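PDB 3S6S: Ac-ASP-7 from Ancylostoma caninum, which is of unknown function but, as a secreted SCP/TAPS protein of a hookworm, probably acts at the interface between parasite and host. Local coordinates for residues T24-L29 and Y48-D53; I89-E94 and R132-V137; K154-N157 and D161-Y164. All coordinates share one frame; numbering follows the deposited sequence.

Interaction 1 (T24-L29 and Y48-D53); sequences TFHNGL and YGLVYD
Asn27 reaches from its helix to the backbone of Leu50 and binds it twice. Its OD1 accepts the Leu50 N-H at 2.7 Å, a nearly straight bond (168°) that arrives in the carbonyl plane on a lone pair. Its ND2 donates to Leu50 O at 3.1 Å, tilted slightly from the amide plane. A carboxamide suits the place because it offers an acceptor and a donor side by side, matching the N-H and C=O of one residue, and two bonds fix which end of the amide is which. With CG beside the backbone N and anti to the carbonyl carbon (chi1 -75°), the amide is carried to the Leu50 backbone. Gly49 CA lies 3.3 Å from Asn27 OD1. From the preceding residue of the helix, His26 CD2 meets Leu50 CD1 obliquely at 3.8 Å, so the leucine methyl touches a carbon of the ring and leaves the two nitrogens to polar partners, ND1 to Ile22 O and NE2 to Tyr140 OH. Helix 16-34 is thus fastened to the chain entering strand 51-53, which pairs with strand 116-123, as part of the alpha-beta-alpha sandwich of the SCP/TAPS fold, while helix 103-110 packs on His26 through Val109.

Interaction 2 (I89-E94 and R132-V137); sequences ISALKE and RRMDWV
Leu92 and Met134 form the centre of this buried, apolar contact between a helix and a strand. The sulfur of Met134 is the bump on the strand side: SD lies 4.0 Å from Leu92 CA and 4.5 Å from Ala91 CB, in the shallow hollow that these two residues leave on the helix surface. Alanine suits the place because its single methyl lets the large sulfur settle close to the helix backbone. Met134 starts with CG between the backbone N and the carbonyl carbon (chi1 56°), runs out extended and then turns at its last torsion, a bend that an unbranched, flexible side chain adopts easily.

The helix returns a bump of its own. Leu92 leaves its backbone with CG anti to N, and its CD2 methyl comes down over one face of the Trp136 indole, 3.7 Å from NE1. This is a CH-pi contact, with CD2 4.1 Å from the centroid of the five-membered ring and 27° off its normal; the two side chains cross at about a right angle. Met134 SD meets the same indole at its edge, in plane, where NE1 donates a weak hydrogen bond to it at 3.5 Å. Leucine on the face and sulfur at the edge therefore hold the broad ring from two directions.

The axes of segments 89-94 and 133-137 approach to 9.9 Å and cross at -56°. Helix 88-99 lies here across strand 133-140, which runs between strands 116-123 and 76-83, the helix-on-sheet packing of the SCP/TAPS alpha-beta-alpha sandwich. The ring of Phe80 in strand 76-83 meets Trp136 with its plane nearly parallel, and Phe18 and Ile22 of helix 16-34 also pack on the indole.

Interaction 3 (K154-N157 and D161-Y164); sequences KPCN and DCTY
Two cysteines from the disulfide-rich C-terminal region meet here, where a short loop brings Cys156 and Cys162 side by side without joining them. Cys156 CB touches Cys162 SG at 3.6 Å, and the sulfurs SG of Cys156 and SG of Cys162 stand 3.9 Å apart, a packing distance and not a bond. Each is committed elsewhere: Cys156 to Cys170 and Cys162 to Cys175. The two disulfides therefore pack against each other, and cysteine suits both positions because it supplies a covalent link and a compact apolar surface together. A chi1 of 74° at Cys156 places its sulfur near that of Cys162 while it bonds to Cys170.

Asp161 closes the more exposed end of the contact. Its CB lies against the backbone of Cys156, 3.6 Å from CA, and its carboxylate extends past that residue to the next peptide. OD2 of Asp161 accepts the N-H of Asn157 at 2.9 Å, with an angle of 160° at the hydrogen; the donor comes to the anti side of the oxygen and 24° out of the carboxylate plane. The same OD2 also takes the N-H of Glu158, so one oxygen gathers two successive backbone donors. An aspartate suits the place because its short side chain holds the carboxylate beside both N-H groups. These interactions would be expected to favour a charged carboxylate.

Cys162 also packs on Tyr48, and Thr163 OG1 and Tyr164 N bond to Glu46, joining the loop to an earlier part of the chain. Two disulfides leading to the small antiparallel pair 169-170 and 175-176, in a region with little regular structure, are consistent with the cysteine-rich C-terminal region of SCP/TAPS proteins.

How the interactions relate
Interactions 1 and 2 both reach the same mixed sheet, with centres about 18 Å apart and nearest atoms about 6 Å apart: interaction 1 attaches helix 16-34 at strand 51-53, interaction 2 packs helix 88-99 on strand 133-140. Helix 16-34 is common to both surroundings: it carries interaction 1 and also borders interaction 2. Interaction 3 lies outside that layered core but touches interaction 1 directly, Tyr48 OH standing 3.5 Å from Tyr164 N and 3.7 Å from Cys162 CB, both as packing. Interactions 2 and 3 are on opposite sides of the chain's centre, their centres about 34 Å apart. Interaction 1, near that centre, stands about 16 Å from interaction 3, centre to centre.

Interaction 1 (T24-L29 and Y48-D53)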
loop_
_atom_site.group_PDB
_atom_site.type_symbol
_atom_site.label_atom_id
_atom_site.label_comp_id
_atom_site.label_asym_id
_atom_site.label_seq_id
_atom_site.Cartn_x
_atom_site.Cartn_y
_atom_site.Cartn_z
ATOM N N THR A 24 3.509 7.308 0.941
ATOM C CA THR A 24 3.750 8.117 -0.252
ATOM C C THR A 24 4.279 7.264 -1.403
ATOM O O THR A 24 3.870 7.429 -2.557
ATOM C CB THR A 24 4.705 9.299 0.025
ATOM O OG1 THR A 24 4.077 10.225 0.931
ATOM C CG2 THR A 24 5.023 10.020 -1.263
ATOM N N PHE A 25 5.166 6.330 -1.078
ATOM C CA PHE A 25 5.646 5.382 -2.066
ATOM C C PHE A 25 4.487 4.608 -2.683
ATOM O O PHE A 25 4.390 4.475 -3.899
ATOM C CB PHE A 25 6.636 4.408 -1.434
ATOM C CG PHE A 25 7.024 3.272 -2.337
ATOM C CD1 PHE A 25 6.245 2.122 -2.400
ATOM C CD2 PHE A 25 8.178 3.350 -3.115
ATOM C CE1 PHE A 25 6.599 1.068 -3.228
ATOM C CE2 PHE A 25 8.540 2.315 -3.957
ATOM C CZ PHE A 25 7.753 1.161 -4.009
ATOM N N HIS A 26 3.607 4.081 -1.843
ATOM C CA HIS A 26 2.442 3.357 -2.351
ATOM C C HIS A 26 1.523 4.232 -3.183
ATOM O O HIS A 26 1.255 3.927 -4.344
ATOM C CB HIS A 26 1.637 2.741 -1.204
ATOM C CG HIS A 26 2.194 1.444 -0.714
ATOM N ND1 HIS A 26 3.283 1.373 0.127
ATOM C CD2 HIS A 26 1.814 0.165 -0.949
ATOM C CE1 HIS A 26 3.536 0.106 0.405
ATOM N NE2 HIS A 26 2.666 -0.647 -0.245
ATOM N N ASN A 27 1.019 5.315 -2.594
ATOM C CA ASN A 27 -0.031 6.066 -3.282
ATOM C C ASN A 27 0.479 6.941 -4.412
ATOM O O ASN A 27 -0.220 7.149 -5.420
ATOM C CB ASN A 27 -0.929 6.817 -2.294
ATOM C CG ASN A 27 -1.895 5.880 -1.581
ATOM O OD1 ASN A 27 -2.636 5.116 -2.230
ATOM N ND2 ASN A 27 -1.856 5.889 -0.248
ATOM N N GLY A 28 1.713 7.416 -4.262
ATOM C CA GLY A 28 2.399 8.076 -5.359
ATOM C C GLY A 28 2.465 7.204 -6.603
ATOM O O GLY A 28 2.172 7.658 -7.711
ATOM N N LEU A 29 2.839 5.937 -6.431
ATOM C CA LEU A 29 2.957 5.061 -7.580
ATOM C C LEU A 29 1.570 4.858 -8.153
ATOM O O LEU A 29 1.351 4.971 -9.354
ATOM C CB LEU A 29 3.553 3.722 -7.179
ATOM C CG LEU A 29 4.486 3.031 -8.178
ATOM C CD1 LEU A 29 4.463 1.547 -7.925
ATOM C CD2 LEU A 29 4.116 3.331 -9.623
ATOM N N TYR A 48 -7.881 2.865 -6.744
ATOM C CA TYR A 48 -8.231 3.301 -5.400
ATOM C C TYR A 48 -6.969 3.668 -4.678
ATOM O O TYR A 48 -5.979 2.969 -4.802
ATOM C CB TYR A 48 -8.978 2.203 -4.640
ATOM C CG TYR A 48 -10.458 2.265 -4.908
ATOM C CD1 TYR A 48 -10.954 1.993 -6.180
ATOM C CD2 TYR A 48 -11.361 2.639 -3.908
ATOM C CE1 TYR A 48 -12.295 2.068 -6.455
ATOM C CE2 TYR A 48 -12.717 2.718 -4.175
ATOM C CZ TYR A 48 -13.175 2.428 -5.461
ATOM O OH TYR A 48 -14.505 2.496 -5.766
ATOM N N GLY A 49 -6.983 4.785 -3.960
ATOM C CA GLY A 49 -5.874 5.104 -3.083
ATOM C C GLY A 49 -5.936 4.112 -1.930
ATOM O O GLY A 49 -7.001 3.580 -1.628
ATOM N N LEU A 50 -4.815 3.831 -1.288
ATOM C CA LEU A 50 -4.882 2.985 -0.120
ATOM C C LEU A 50 -5.060 3.853 1.117
ATOM O O LEU A 50 -4.262 4.751 1.400
ATOM C CB LEU A 50 -3.624 2.135 0.013
ATOM C CG LEU A 50 -3.250 1.199 -1.134
ATOM C CD1 LEU A 50 -1.915 0.556 -0.831
ATOM C CD2 LEU A 50 -4.319 0.134 -1.339
ATOM N N VAL A 51 -6.118 3.585 1.864
ATOM C CA VAL A 51 -6.261 4.200 3.160
ATOM C C VAL A 51 -5.270 3.569 4.129
ATOM O O VAL A 51 -5.230 2.354 4.262
ATOM C CB VAL A 51 -7.685 4.021 3.686
ATOM C CG1 VAL A 51 -7.743 4.366 5.158
ATOM C CG2 VAL A 51 -8.647 4.863 2.860
ATOM N N TYR A 52 -4.460 4.399 4.786
ATOM C CA TYR A 52 -3.584 3.923 5.847
ATOM C C TYR A 52 -4.386 3.593 7.101
ATOM O O TYR A 52 -5.076 4.447 7.656
ATOM C CB TYR A 52 -2.447 4.907 6.181
ATOM C CG TYR A 52 -1.364 4.181 6.953
ATOM C CD1 TYR A 52 -0.270 3.636 6.293
ATOM C CD2 TYR A 52 -1.489 3.961 8.321
ATOM C CE1 TYR A 52 0.692 2.926 6.979
ATOM C CE2 TYR A 52 -0.530 3.254 9.024
ATOM C CZ TYR A 52 0.558 2.736 8.349
ATOM O OH TYR A 52 1.514 2.024 9.038
ATOM N N ASP A 53 -4.281 2.345 7.540
ATOM C CA ASP A 53 -5.175 1.803 8.554
ATOM C C ASP A 53 -4.365 1.224 9.709
ATOM O O ASP A 53 -3.701 0.190 9.552
ATOM C CB ASP A 53 -6.059 0.725 7.919
ATOM C CG ASP A 53 -7.023 0.064 8.909
ATOM O OD1 ASP A 53 -6.700 -0.114 10.107
ATOM O OD2 ASP A 53 -8.127 -0.312 8.461
#

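Interaction 2 (I89-E94 and R132-V137)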
loop_
_atom_site.group_PDB
_atom_site.type_symbol
_atom_site.label_atom_id
_atom_site.label_comp_id
_atom_site.label_asym_id
_atom_site.label_seq_id
_atom_site.Cartn_x
_atom_site.Cartn_y
_atom_site.Cartn_z
ATOM N N ILE A 89 15.786 6.413 8.447
ATOM C CA ILE A 89 14.874 6.989 7.476
ATOM C C ILE A 89 15.458 7.003 6.069
ATOM O O ILE A 89 14.724 6.945 5.084
ATOM C CB ILE A 89 14.437 8.424 7.867
ATOM C CG1 ILE A 89 13.285 8.893 6.968
ATOM C CG2 ILE A 89 15.622 9.399 7.797
ATOM C CD1 ILE A 89 12.032 8.019 7.075
ATOM N N SER A 90 16.776 7.113 5.967
ATOM C CA SER A 90 17.410 7.121 4.653
ATOM C C SER A 90 17.486 5.694 4.115
ATOM O O SER A 90 17.245 5.454 2.935
ATOM C CB SER A 90 18.805 7.751 4.719
ATOM O OG SER A 90 18.715 9.153 4.919
ATOM N N ALA A 91 17.812 4.756 4.998
ATOM C CA ALA A 91 17.863 3.351 4.632
ATOM C C ALA A 91 16.517 2.881 4.065
ATOM O O ALA A 91 16.464 2.224 3.016
ATOM C CB ALA A 91 18.264 2.508 5.838
ATOM N N LEU A 92 15.440 3.227 4.772
ATOM C CA LEU A 92 14.084 2.873 4.376
ATOM C C LEU A 92 13.852 3.334 2.960
ATOM O O LEU A 92 13.422 2.562 2.097
ATOM C CB LEU A 92 13.074 3.550 5.298
ATOM C CG LEU A 92 11.603 3.102 5.319
ATOM C CD1 LEU A 92 10.691 4.194 4.780
ATOM C CD2 LEU A 92 11.361 1.757 4.614
ATOM N N LYS A 93 14.154 4.602 2.724
ATOM C CA LYS A 93 13.984 5.194 1.406
ATOM C C LYS A 93 14.683 4.363 0.324
ATOM O O LYS A 93 14.156 4.206 -0.781
ATOM C CB LYS A 93 14.497 6.610 1.405
ATOM N N GLU A 94 15.864 3.832 0.649
ATOM C CA GLU A 94 16.646 3.039 -0.295
ATOM C C GLU A 94 16.060 1.638 -0.438
ATOM O O GLU A 94 15.965 1.102 -1.541
ATOM C CB GLU A 94 18.103 2.937 0.157
ATOM C CG GLU A 94 18.828 4.268 0.191
ATOM C CD GLU A 94 20.267 4.160 0.691
ATOM O OE1 GLU A 94 20.625 3.137 1.330
ATOM O OE2 GLU A 94 21.038 5.112 0.434
ATOM N N ARG A 132 23.208 -3.452 11.871
ATOM C CA ARG A 132 21.889 -2.817 11.910
ATOM C C ARG A 132 21.030 -3.135 10.673
ATOM O O ARG A 132 21.376 -2.767 9.543
ATOM C CB ARG A 132 22.025 -1.312 12.100
ATOM N N ARG A 133 19.911 -3.820 10.903
ATOM C CA ARG A 133 18.991 -4.210 9.831
ATOM C C ARG A 133 17.548 -3.843 10.179
ATOM O O ARG A 133 17.162 -3.837 11.349
ATOM C CB ARG A 133 19.091 -5.715 9.564
ATOM C CG ARG A 133 18.040 -6.283 8.611
ATOM C CD ARG A 133 18.067 -7.817 8.642
ATOM N NE ARG A 133 17.232 -8.466 7.628
ATOM C CZ ARG A 133 17.578 -8.627 6.350
ATOM N NH1 ARG A 133 16.756 -9.246 5.502
ATOM N NH2 ARG A 133 18.742 -8.154 5.913
ATOM N N MET A 134 16.757 -3.530 9.157
ATOM C CA MET A 134 15.332 -3.305 9.348
ATOM C C MET A 134 14.483 -4.305 8.568
ATOM O O MET A 134 14.831 -4.697 7.456
ATOM C CB MET A 134 14.949 -1.888 8.949
ATOM C CG MET A 134 15.315 -1.505 7.531
ATOM S SD MET A 134 14.724 0.173 7.243
ATOM C CE MET A 134 15.069 0.930 8.835
ATOM N N ASP A 135 13.365 -4.701 9.167
ATOM C CA ASP A 135 12.383 -5.545 8.504
ATOM C C ASP A 135 11.000 -4.912 8.556
ATOM O O ASP A 135 10.524 -4.536 9.629
ATOM C CB ASP A 135 12.338 -6.908 9.169
ATOM C CG ASP A 135 13.614 -7.672 8.984
ATOM O OD1 ASP A 135 14.221 -8.054 9.999
ATOM O OD2 ASP A 135 14.008 -7.898 7.823
ATOM N N TRP A 136 10.360 -4.797 7.394
ATOM C CA TRP A 136 9.002 -4.259 7.305
ATOM C C TRP A 136 8.031 -5.291 6.726
ATOM O O TRP A 136 8.376 -6.031 5.802
ATOM C CB TRP A 136 8.985 -3.003 6.432
ATOM C CG TRP A 136 9.709 -1.847 7.046
ATOM C CD1 TRP A 136 11.050 -1.557 6.942
ATOM C CD2 TRP A 136 9.146 -0.827 7.878
ATOM N NE1 TRP A 136 11.346 -0.416 7.652
ATOM C CE2 TRP A 136 10.197 0.047 8.241
ATOM C CE3 TRP A 136 7.859 -0.573 8.362
ATOM C CZ2 TRP A 136 9.995 1.162 9.055
ATOM C CZ3 TRP A 136 7.661 0.535 9.179
ATOM C CH2 TRP A 136 8.725 1.385 9.517
ATOM N N VAL A 137 6.824 -5.368 7.276
ATOM C CA VAL A 137 5.746 -5.945 6.490
ATOM C C VAL A 137 4.614 -4.961 6.298
ATOM O O VAL A 137 4.330 -4.129 7.160
ATOM C CB VAL A 137 5.240 -7.385 6.955
ATOM C CG1 VAL A 137 6.202 -8.054 7.927
ATOM C CG2 VAL A 137 3.817 -7.356 7.476
#

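Interaction 3 (K154-N157 and D161-Y164)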
loop_
_atom_site.group_PDB
_atom_site.type_symbol
_atom_site.label_atom_id
_atom_site.label_comp_id
_atom_site.label_asym_id
_atom_site.label_seq_id
_atom_site.Cartn_x
_atom_site.Cartn_y
_atom_site.Cartn_z
ATOM N N LYS A 154 -11.365 4.098 -15.622
ATOM C CA LYS A 154 -10.617 5.323 -15.878
ATOM C C LYS A 154 -10.180 6.008 -14.581
ATOM O O LYS A 154 -10.789 5.820 -13.541
ATOM C CB LYS A 154 -11.469 6.282 -16.735
ATOM N N PRO A 155 -9.122 6.818 -14.643
ATOM C CA PRO A 155 -8.707 7.555 -13.445
ATOM C C PRO A 155 -9.785 8.565 -13.042
ATOM O O PRO A 155 -10.220 9.344 -13.885
ATOM C CB PRO A 155 -7.425 8.264 -13.889
ATOM C CG PRO A 155 -7.524 8.344 -15.382
ATOM C CD PRO A 155 -8.304 7.136 -15.823
ATOM N N CYS A 156 -10.217 8.550 -11.783
ATOM C CA CYS A 156 -11.383 9.331 -11.384
ATOM C C CYS A 156 -11.155 10.850 -11.476
ATOM O O CYS A 156 -10.076 11.353 -11.146
ATOM C CB CYS A 156 -11.850 8.937 -9.971
ATOM S SG CYS A 156 -10.805 9.546 -8.628
ATOM N N ASN A 157 -12.177 11.572 -11.930
ATOM C CA ASN A 157 -12.190 13.033 -11.816
ATOM C C ASN A 157 -13.229 13.499 -10.801
ATOM O O ASN A 157 -13.017 14.472 -10.083
ATOM C CB ASN A 157 -12.412 13.702 -13.174
ATOM C CG ASN A 157 -11.158 13.708 -14.028
ATOM O OD1 ASN A 157 -10.235 14.486 -13.777
ATOM N ND2 ASN A 157 -11.112 12.836 -15.039
ATOM N N ASP A 161 -16.979 8.475 -10.898
ATOM C CA ASP A 161 -16.029 7.708 -11.710
ATOM C C ASP A 161 -15.533 6.451 -10.995
ATOM O O ASP A 161 -15.047 5.511 -11.630
ATOM C CB ASP A 161 -14.838 8.572 -12.122
ATOM C CG ASP A 161 -15.217 9.623 -13.138
ATOM O OD1 ASP A 161 -15.994 9.289 -14.053
ATOM O OD2 ASP A 161 -14.751 10.777 -13.022
ATOM N N CYS A 162 -15.645 6.443 -9.672
ATOM C CA CYS A 162 -15.219 5.300 -8.884
ATOM C C CYS A 162 -16.325 4.259 -8.846
ATOM O O CYS A 162 -17.382 4.501 -8.252
ATOM C CB CYS A 162 -14.829 5.748 -7.480
ATOM S SG CYS A 162 -13.649 7.103 -7.518
ATOM N N THR A 163 -16.072 3.107 -9.475
ATOM C CA THR A 163 -17.098 2.075 -9.669
ATOM C C THR A 163 -16.886 0.811 -8.832
ATOM O O THR A 163 -17.848 0.076 -8.557
ATOM C CB THR A 163 -17.176 1.604 -11.153
ATOM O OG1 THR A 163 -15.971 0.905 -11.506
ATOM C CG2 THR A 163 -17.379 2.775 -12.106
ATOM N N TYR A 164 -15.637 0.536 -8.453
ATOM C CA TYR A 164 -15.311 -0.746 -7.835
ATOM C C TYR A 164 -16.000 -0.909 -6.499
ATOM O O TYR A 164 -16.460 -1.996 -6.168
ATOM C CB TYR A 164 -13.799 -0.925 -7.664
ATOM C CG TYR A 164 -13.051 -1.120 -8.962
ATOM C CD1 TYR A 164 -11.740 -0.676 -9.103
ATOM C CD2 TYR A 164 -13.655 -1.754 -10.043
ATOM C CE1 TYR A 164 -11.053 -0.848 -10.283
ATOM C CE2 TYR A 164 -12.980 -1.932 -11.225
ATOM C CZ TYR A 164 -11.676 -1.476 -11.341
ATOM O OH TYR A 164 -10.994 -1.657 -12.522
#